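PDB 3OTT: Two-component system sensor histidine kinase from Bacteroides thetaiotaomicron, which probably senses saccharides through its extracellular beta-propeller and beta-sandwich region and relays the signal by histidine phosphorylation and transcriptional regulation. Local coordinates for residues E32-I37 with N658-N663; S45-S50 with E677-P682; I71-L76 with Y87-D92. All coordinates share one frame; numbering follows the deposited sequence.

Contact 1 of 3, residues E32-I37 with N658-N663; sequences EGLIWI and NIRYTN. With TBR (hexatantalum dodecabromide), chain D.
With CG opposite the backbone N (chi1 -175°) and the chain extended as far as NE, R660 carries its guanidinium between L34 and the hydroxyl of its own neighbour Y661. E32, whose CG lies beside its backbone N (chi1 -65°), brings its carboxylate down on that same hydroxyl. The guanidinium is thus covered on both faces. Y661 OH sits over the centre of one, and L34 lies against the opposite one, L34 CD1 being 3.3 Å from R660 NH1. W36 meets the group at its edge, W36 CZ2 to R660 NH1 being 4.1 Å. Y661 OH donates to E32 OE2 (3.1 Å), reaching the oxygen from above the carboxylate plane. E32 OE2 also stands 4.1 Å from R660 NH2, but no N-H points at it, so only charge attraction links them. The salt bridge of R660 NH1 goes instead to D30, which also accepts from W36 NE1.

The contact docks a turn of a propeller blade, just ahead of strand 35-39, onto a loop of the C-terminal beta-sandwich. An Asx turn shapes that loop, R660 N donating to N658 OD1 (3.2 Å). Y661 N and T662 OG1 approach N658 O from the two sides of its carbonyl. E32 CA lies 3.5 Å from BR8 of the hexatantalum dodecabromide cluster, and a side chain at G33 would press against the carbonyl of E32 and crowd the cluster.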
# COMPACT_ATOMS: atom_id res chain seq x y z
N GLU B 32 -16.70 10.20 -0.93
CA GLU B 32 -16.45 11.64 -1.17
C GLU B 32 -16.76 12.42 0.11
O GLU B 32 -16.79 13.62 0.11
CB GLU B 32 -17.22 12.13 -2.43
CG GLU B 32 -16.70 11.43 -3.74
CD GLU B 32 -17.70 11.39 -4.93
OE1 GLU B 32 -17.37 11.98 -6.01
OE2 GLU B 32 -18.78 10.73 -4.82
N GLY B 33 -16.97 11.72 1.23
CA GLY B 33 -17.08 12.38 2.55
C GLY B 33 -18.44 12.83 3.05
O GLY B 33 -18.54 13.32 4.17
N LEU B 34 -19.53 12.63 2.32
CA LEU B 34 -20.85 13.01 2.87
C LEU B 34 -21.38 12.02 3.92
O LEU B 34 -21.37 10.80 3.72
CB LEU B 34 -21.91 13.11 1.75
CG LEU B 34 -22.98 14.25 1.68
CD1 LEU B 34 -24.08 14.03 0.56
CD2 LEU B 34 -23.75 14.38 2.87
N ILE B 35 -21.90 12.53 5.02
CA ILE B 35 -22.52 11.67 6.03
C ILE B 35 -23.99 11.36 5.75
O ILE B 35 -24.79 12.27 5.49
CB ILE B 35 -22.41 12.35 7.37
CG1 ILE B 35 -20.92 12.50 7.72
CG2 ILE B 35 -23.18 11.58 8.40
CD1 ILE B 35 -20.29 11.22 8.17
N TRP B 36 -24.33 10.09 5.83
CA TRP B 36 -25.68 9.58 5.69
C TRP B 36 -26.12 8.98 7.02
O TRP B 36 -25.31 8.35 7.72
CB TRP B 36 -25.72 8.48 4.61
CG TRP B 36 -25.29 9.01 3.25
CD1 TRP B 36 -23.99 9.10 2.77
CD2 TRP B 36 -26.13 9.52 2.22
NE1 TRP B 36 -23.99 9.63 1.52
CE2 TRP B 36 -25.29 9.89 1.15
CE3 TRP B 36 -27.51 9.67 2.07
CZ2 TRP B 36 -25.78 10.44 -0.03
CZ3 TRP B 36 -28.01 10.21 0.90
CH2 TRP B 36 -27.14 10.61 -0.13
N ILE B 37 -27.43 9.11 7.33
CA ILE B 37 -28.00 8.82 8.64
C ILE B 37 -29.23 7.93 8.48
O ILE B 37 -30.17 8.30 7.80
CB ILE B 37 -28.41 10.20 9.35
CG1 ILE B 37 -27.24 11.19 9.40
CG2 ILE B 37 -29.05 10.01 10.73
CD1 ILE B 37 -27.66 12.72 9.65
N ASN B 658 -29.31 14.94 -10.26
CA ASN B 658 -28.67 15.05 -8.96
C ASN B 658 -27.65 16.13 -9.02
O ASN B 658 -26.57 15.98 -9.65
CB ASN B 658 -28.02 13.75 -8.48
CG ASN B 658 -27.72 13.79 -6.93
OD1 ASN B 658 -27.65 14.86 -6.33
ND2 ASN B 658 -27.61 12.64 -6.31
N ILE B 659 -27.98 17.22 -8.31
CA ILE B 659 -27.22 18.46 -8.31
C ILE B 659 -25.77 18.23 -7.86
O ILE B 659 -24.86 18.91 -8.32
CB ILE B 659 -27.93 19.55 -7.45
CG1 ILE B 659 -27.35 20.94 -7.71
CG2 ILE B 659 -27.85 19.24 -5.91
CD1 ILE B 659 -27.53 21.43 -9.12
N ARG B 660 -25.55 17.24 -6.98
CA ARG B 660 -24.20 16.99 -6.50
C ARG B 660 -23.26 16.48 -7.60
O ARG B 660 -22.07 16.69 -7.50
CB ARG B 660 -24.27 16.02 -5.33
CG ARG B 660 -22.92 15.71 -4.59
CD ARG B 660 -23.08 14.46 -3.71
NE ARG B 660 -21.81 14.10 -3.09
CZ ARG B 660 -21.62 13.12 -2.21
NH1 ARG B 660 -22.62 12.35 -1.82
NH2 ARG B 660 -20.42 12.92 -1.72
N TYR B 661 -23.81 15.85 -8.65
CA TYR B 661 -23.04 15.16 -9.69
C TYR B 661 -23.21 15.73 -11.09
O TYR B 661 -23.05 15.00 -12.10
CB TYR B 661 -23.41 13.65 -9.69
CG TYR B 661 -22.94 12.98 -8.41
CD1 TYR B 661 -21.56 12.81 -8.12
CD2 TYR B 661 -23.88 12.56 -7.46
CE1 TYR B 661 -21.16 12.23 -6.92
CE2 TYR B 661 -23.48 11.98 -6.25
CZ TYR B 661 -22.14 11.81 -5.99
OH TYR B 661 -21.82 11.26 -4.79
N THR B 662 -23.58 17.01 -11.17
CA THR B 662 -23.85 17.61 -12.46
C THR B 662 -23.00 18.83 -12.61
O THR B 662 -22.92 19.63 -11.69
CB THR B 662 -25.31 18.06 -12.62
OG1 THR B 662 -26.17 17.15 -11.96
CG2 THR B 662 -25.68 17.98 -14.07
N ASN B 663 -22.42 18.95 -13.79
CA ASN B 663 -21.67 20.11 -14.23
C ASN B 663 -22.58 21.06 -15.07
O ASN B 663 -22.22 22.21 -15.33
CB ASN B 663 -20.49 19.61 -15.10
CG ASN B 663 -19.54 18.60 -14.34
OD1 ASN B 663 -19.13 17.55 -14.90
ND2 ASN B 663 -19.17 18.93 -13.09
TA1 TBR D . -9.38 12.09 3.35
TA2 TBR D . -11.61 13.68 3.48
TA3 TBR D . -9.22 14.69 2.29
TA4 TBR D . -11.51 14.12 0.73
TA5 TBR D . -9.24 12.48 0.61
TA6 TBR D . -11.55 11.52 1.84
BR1 TBR D . -10.46 12.66 5.65
BR2 TBR D . -7.44 13.70 3.99
BR3 TBR D . -7.56 10.98 1.92
BR4 TBR D . -10.35 9.70 3.26
BR5 TBR D . -10.50 15.91 4.23
BR6 TBR D . -7.41 14.36 0.47
BR7 TBR D . -10.33 13.51 -1.52
BR8 TBR D . -13.26 12.34 0.04
BR9 TBR D . -13.34 15.20 2.24
BRA TBR D . -10.26 16.43 0.62
BRB TBR D . -10.40 10.28 -0.14
BRC TBR D . -13.38 11.83 3.67

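Contact 2 of 3, residues S45-S50 with E677-P682; sequences SYDGYS and ELSDLP
An Asx turn in a propeller blade meets an ST turn of the C-terminal beta-sandwich here: D47 opens the loop from strand 42-46 to strand 51-53, and S679 ends strand 674-679. D47 holds CG between its backbone N and carbonyl carbon (chi1 64°), which folds the carboxylate back over the loop. D47 OD1 accepts from Y49 N at 2.8 Å on its anti side and from S50 N at 3.0 Å on its syn side, so one oxygen fixes two successive amides. D47 OD2 faces the sandwich, where T639 OG1 bonds to it and a water donates to it at 2.7 Å. The same water donates to E677 OE1 (2.7 Å) and accepts from S50 OG (2.9 Å). By donating a hydrogen bond to each carboxylate it probably eases the repulsion between D47 and E677; E677 OE2 has a salt bridge to R711 besides.

The direct bond between the two turns runs from S679 OG to D47 O, 2.6 Å long, in the carbonyl plane with a C=O...O angle of 153°. S679 OG in turn accepts from L681 N at 2.8 Å, so one hydroxyl shapes its own turn and joins the two domains. Were D47 an alanine, the Y49 and S50 amides would probably lose their shared acceptor, the water one of its two carboxylate partners and T639 OG1 its bond to D47. G48 admits no side chain: its backbone angles demand glycine, and a CB would run into P682 CD. Beyond it the Y49 ring, edge-on to S679 OG and in a cation-pi contact with K688, crosses P682 at about a right angle, with Y49 CE1 3.7 Å from P682 CG.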
# COMPACT_ATOMS: atom_id res chain seq x y z
N SER B 45 -29.32 12.74 4.99
CA SER B 45 -27.94 13.12 4.82
C SER B 45 -27.70 14.41 5.57
O SER B 45 -28.62 15.16 5.83
CB SER B 45 -27.61 13.31 3.34
OG SER B 45 -28.45 14.34 2.72
N TYR B 46 -26.43 14.68 5.87
CA TYR B 46 -26.07 15.86 6.61
C TYR B 46 -24.82 16.42 6.00
O TYR B 46 -23.80 15.71 5.89
CB TYR B 46 -25.80 15.54 8.07
CG TYR B 46 -25.41 16.75 8.91
CD1 TYR B 46 -26.23 17.86 8.98
CD2 TYR B 46 -24.24 16.75 9.65
CE1 TYR B 46 -25.91 18.92 9.76
CE2 TYR B 46 -23.90 17.82 10.41
CZ TYR B 46 -24.74 18.90 10.48
OH TYR B 46 -24.39 19.99 11.27
N ASP B 47 -24.86 17.69 5.59
CA ASP B 47 -23.69 18.24 4.91
C ASP B 47 -22.89 19.19 5.78
O ASP B 47 -22.05 19.94 5.27
CB ASP B 47 -24.13 18.98 3.63
CG ASP B 47 -25.02 20.22 3.92
OD1 ASP B 47 -25.24 20.53 5.13
OD2 ASP B 47 -25.47 20.89 2.94
N GLY B 48 -23.18 19.22 7.07
CA GLY B 48 -22.47 20.08 7.97
C GLY B 48 -23.20 21.40 8.23
O GLY B 48 -22.78 22.14 9.08
N TYR B 49 -24.29 21.67 7.49
CA TYR B 49 -25.12 22.87 7.66
C TYR B 49 -26.53 22.46 8.01
O TYR B 49 -27.05 22.92 9.00
CB TYR B 49 -25.17 23.70 6.35
CG TYR B 49 -23.87 24.42 6.05
CD1 TYR B 49 -22.78 23.75 5.44
CD2 TYR B 49 -23.70 25.76 6.41
CE1 TYR B 49 -21.59 24.44 5.18
CE2 TYR B 49 -22.52 26.45 6.13
CZ TYR B 49 -21.46 25.78 5.54
OH TYR B 49 -20.31 26.50 5.28
N SER B 50 -27.16 21.59 7.21
CA SER B 50 -28.50 21.13 7.53
C SER B 50 -28.67 19.66 7.15
O SER B 50 -27.89 19.12 6.37
CB SER B 50 -29.55 21.95 6.79
OG SER B 50 -29.34 21.84 5.41
N GLU B 677 -27.93 25.17 -2.24
CA GLU B 677 -27.14 25.07 -1.02
C GLU B 677 -25.81 24.48 -1.38
O GLU B 677 -25.72 23.62 -2.22
CB GLU B 677 -27.81 24.20 0.05
CG GLU B 677 -29.03 24.88 0.60
CD GLU B 677 -29.84 24.01 1.51
OE1 GLU B 677 -29.41 22.86 1.80
OE2 GLU B 677 -30.92 24.47 1.94
N LEU B 678 -24.78 24.92 -0.68
CA LEU B 678 -23.40 24.54 -0.97
C LEU B 678 -22.77 24.03 0.33
O LEU B 678 -23.17 24.45 1.42
CB LEU B 678 -22.62 25.77 -1.52
CG LEU B 678 -22.34 26.90 -0.52
CD1 LEU B 678 -21.00 26.73 0.22
CD2 LEU B 678 -22.34 28.22 -1.22
N SER B 679 -21.79 23.16 0.25
CA SER B 679 -21.04 22.82 1.46
C SER B 679 -19.65 22.30 1.11
O SER B 679 -19.49 21.64 0.09
CB SER B 679 -21.81 21.75 2.27
OG SER B 679 -20.99 21.21 3.29
N ASP B 680 -18.68 22.55 1.96
CA ASP B 680 -17.39 21.91 1.85
C ASP B 680 -17.22 20.87 3.01
O ASP B 680 -16.10 20.48 3.36
CB ASP B 680 -16.27 22.94 1.87
CG ASP B 680 -16.25 23.81 3.18
OD1 ASP B 680 -17.17 23.76 4.06
OD2 ASP B 680 -15.27 24.62 3.29
N LEU B 681 -18.34 20.44 3.56
CA LEU B 681 -18.38 19.35 4.60
C LEU B 681 -17.58 19.75 5.83
O LEU B 681 -16.63 19.09 6.17
CB LEU B 681 -17.82 18.02 4.05
CG LEU B 681 -18.37 17.43 2.73
CD1 LEU B 681 -17.59 16.09 2.45
CD2 LEU B 681 -19.85 17.17 2.70
N PRO B 682 -17.93 20.86 6.48
CA PRO B 682 -17.12 21.34 7.59
C PRO B 682 -17.42 20.61 8.97
O PRO B 682 -17.45 21.23 10.02
CB PRO B 682 -17.47 22.82 7.64
CG PRO B 682 -18.95 22.86 7.24
CD PRO B 682 -19.10 21.73 6.21
O HOH W 1 -27.37 22.75 3.52

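Contact 3 of 3, residues I71-L76 with Y87-D92; sequences IDNTYL and YNYRAD
The guanidinium of R90 has Y89 CE1 over one face, while N73 O and T74 OG1 lie at its edge, in plane. The Y75 ring carries T74 CG2 on one face, and the Y87 ring has L76 CD2 and D92 OD1 at its edge. R90 takes N73 O side-on with two nitrogens, R90 NE at 2.9 Å and R90 NH2 at 3.2 Å, the oxygen only 2° out of the guanidinium plane.

Y89, its CG set between the backbone N and the carbonyl carbon (chi1 74°), swings its ring across the N73-T74 backbone, and Y89 CD2 also packs on L76 CD1 at 3.5 Å. These groups sit at the open end of the propeller-blade hairpin of strands 75-79 and 84-88, away from its turn. L76 and Y87 form an antiparallel hydrogen-bonded pair, with L76 N to Y87 O 2.7 Å and Y87 N to L76 O 2.8 Å. Y75 and N88 make the non-hydrogen-bonded pair beside it, and Y89 N adds a bond to T74 O (3.1 Å). A classic beta bulge sets T74 and Y75 together opposite I71, whose O accepts from both amides.

N88 OD1 accepts from R90 N and A91 N, an Asx turn ending its strand. The Y75 hydroxyl bonds to H372 of the second subunit. R90 thus uses NE and NH2 on a neutral carbonyl, which probably fixes the guanidinium's rotation; for its charge, E32 offers a long, weak ion pair.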
# COMPACT_ATOMS: atom_id res chain seq x y z
N ILE B 71 -22.27 -0.27 -1.05
CA ILE B 71 -21.97 -1.31 -2.02
C ILE B 71 -21.65 -0.67 -3.40
O ILE B 71 -22.32 0.26 -3.84
CB ILE B 71 -23.22 -2.30 -2.15
CG1 ILE B 71 -23.50 -3.08 -0.85
CG2 ILE B 71 -23.11 -3.22 -3.30
CD1 ILE B 71 -22.32 -3.78 -0.27
N ASP B 72 -20.61 -1.17 -4.06
CA ASP B 72 -20.18 -0.73 -5.42
C ASP B 72 -19.94 0.78 -5.54
O ASP B 72 -20.04 1.31 -6.62
CB ASP B 72 -21.15 -1.25 -6.52
CG ASP B 72 -21.28 -2.81 -6.54
OD1 ASP B 72 -20.43 -3.50 -5.90
OD2 ASP B 72 -22.23 -3.34 -7.21
N ASN B 73 -19.61 1.45 -4.44
CA ASN B 73 -19.32 2.89 -4.45
C ASN B 73 -20.53 3.67 -5.03
O ASN B 73 -20.36 4.72 -5.66
CB ASN B 73 -18.10 3.13 -5.33
CG ASN B 73 -17.37 4.44 -5.01
OD1 ASN B 73 -17.47 5.00 -3.91
ND2 ASN B 73 -16.62 4.94 -5.98
N THR B 74 -21.74 3.11 -4.91
CA THR B 74 -22.89 3.80 -5.42
C THR B 74 -24.19 3.51 -4.70
O THR B 74 -25.13 4.29 -4.86
CB THR B 74 -23.06 3.67 -6.96
OG1 THR B 74 -24.05 4.61 -7.39
CG2 THR B 74 -23.51 2.26 -7.40
N TYR B 75 -24.28 2.41 -3.94
CA TYR B 75 -25.56 2.09 -3.24
C TYR B 75 -25.47 2.17 -1.73
O TYR B 75 -24.44 1.90 -1.13
CB TYR B 75 -26.11 0.69 -3.60
CG TYR B 75 -26.19 0.38 -5.08
CD1 TYR B 75 -27.22 0.92 -5.89
CD2 TYR B 75 -25.27 -0.47 -5.68
CE1 TYR B 75 -27.27 0.65 -7.26
CE2 TYR B 75 -25.31 -0.73 -7.07
CZ TYR B 75 -26.30 -0.18 -7.83
OH TYR B 75 -26.30 -0.53 -9.17
N LEU B 76 -26.55 2.52 -1.09
CA LEU B 76 -26.68 2.31 0.34
C LEU B 76 -27.65 1.16 0.48
O LEU B 76 -28.81 1.31 0.04
CB LEU B 76 -27.23 3.57 1.06
CG LEU B 76 -26.32 4.74 1.45
CD1 LEU B 76 -25.11 4.91 0.57
CD2 LEU B 76 -27.09 6.04 1.47
N TYR B 87 -30.60 2.13 -1.96
CA TYR B 87 -30.67 3.49 -2.42
C TYR B 87 -29.45 3.82 -3.28
O TYR B 87 -28.30 3.69 -2.84
CB TYR B 87 -30.83 4.46 -1.21
CG TYR B 87 -30.84 5.93 -1.58
CD1 TYR B 87 -31.97 6.52 -2.23
CD2 TYR B 87 -29.78 6.74 -1.27
CE1 TYR B 87 -31.98 7.88 -2.58
CE2 TYR B 87 -29.78 8.13 -1.58
CZ TYR B 87 -30.88 8.67 -2.24
OH TYR B 87 -30.86 9.99 -2.53
N ASN B 88 -29.70 4.21 -4.52
CA ASN B 88 -28.59 4.67 -5.37
C ASN B 88 -28.31 6.14 -5.07
O ASN B 88 -29.05 6.98 -5.48
CB ASN B 88 -28.88 4.42 -6.87
CG ASN B 88 -27.71 4.82 -7.78
OD1 ASN B 88 -26.88 5.63 -7.41
ND2 ASN B 88 -27.66 4.23 -9.00
N TYR B 89 -27.25 6.44 -4.34
CA TYR B 89 -27.06 7.80 -3.91
C TYR B 89 -26.48 8.71 -5.02
O TYR B 89 -26.56 9.95 -4.91
CB TYR B 89 -26.20 7.81 -2.63
CG TYR B 89 -24.70 7.52 -2.83
CD1 TYR B 89 -23.82 8.51 -3.28
CD2 TYR B 89 -24.19 6.25 -2.57
CE1 TYR B 89 -22.44 8.25 -3.41
CE2 TYR B 89 -22.80 5.97 -2.71
CZ TYR B 89 -21.96 6.94 -3.15
OH TYR B 89 -20.64 6.63 -3.27
N ARG B 90 -25.94 8.13 -6.08
CA ARG B 90 -25.45 8.96 -7.18
C ARG B 90 -26.62 9.33 -8.06
O ARG B 90 -26.74 10.47 -8.49
CB ARG B 90 -24.38 8.26 -8.05
CG ARG B 90 -23.08 8.11 -7.33
CD ARG B 90 -22.06 7.36 -8.19
NE ARG B 90 -20.92 7.06 -7.31
CZ ARG B 90 -19.89 7.87 -7.11
NH1 ARG B 90 -19.83 9.03 -7.79
NH2 ARG B 90 -18.91 7.51 -6.28
N ALA B 91 -27.48 8.39 -8.35
CA ALA B 91 -28.64 8.71 -9.17
C ALA B 91 -29.76 9.36 -8.34
O ALA B 91 -30.63 10.02 -8.89
CB ALA B 91 -29.17 7.46 -9.95
N ASP B 92 -29.73 9.22 -7.01
CA ASP B 92 -30.85 9.66 -6.17
C ASP B 92 -32.19 8.96 -6.49
O ASP B 92 -33.22 9.62 -6.60
CB ASP B 92 -30.94 11.22 -6.17
CG ASP B 92 -32.08 11.75 -5.29
OD1 ASP B 92 -32.43 11.13 -4.25
OD2 ASP B 92 -32.69 12.75 -5.67
O HOH W 2 -24.82 4.98 -10.35

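How the contacts relate
Contacts 1 and 2 join the same propeller blade to the C-terminal sandwich, their centres about 10 Å apart. Strands 35-39 and 42-46 are neighbours in one sheet, and I35 O probably accepts from Y46 N (2.9 Å). Contact 3, in the next blade and about 10 Å from contact 1 between centres, meets it where N658 ND2 probably donates to R90 O (3.2 Å) and where R90 and E32 form a long, weak ion pair. Contacts 2 and 3 do not touch, their nearest atoms being about 7 Å apart. The hexatantalum dodecabromide lies against E32 and G33 of contact 1, about 4 Å from the L681 side chain and about 9 Å from that of N73.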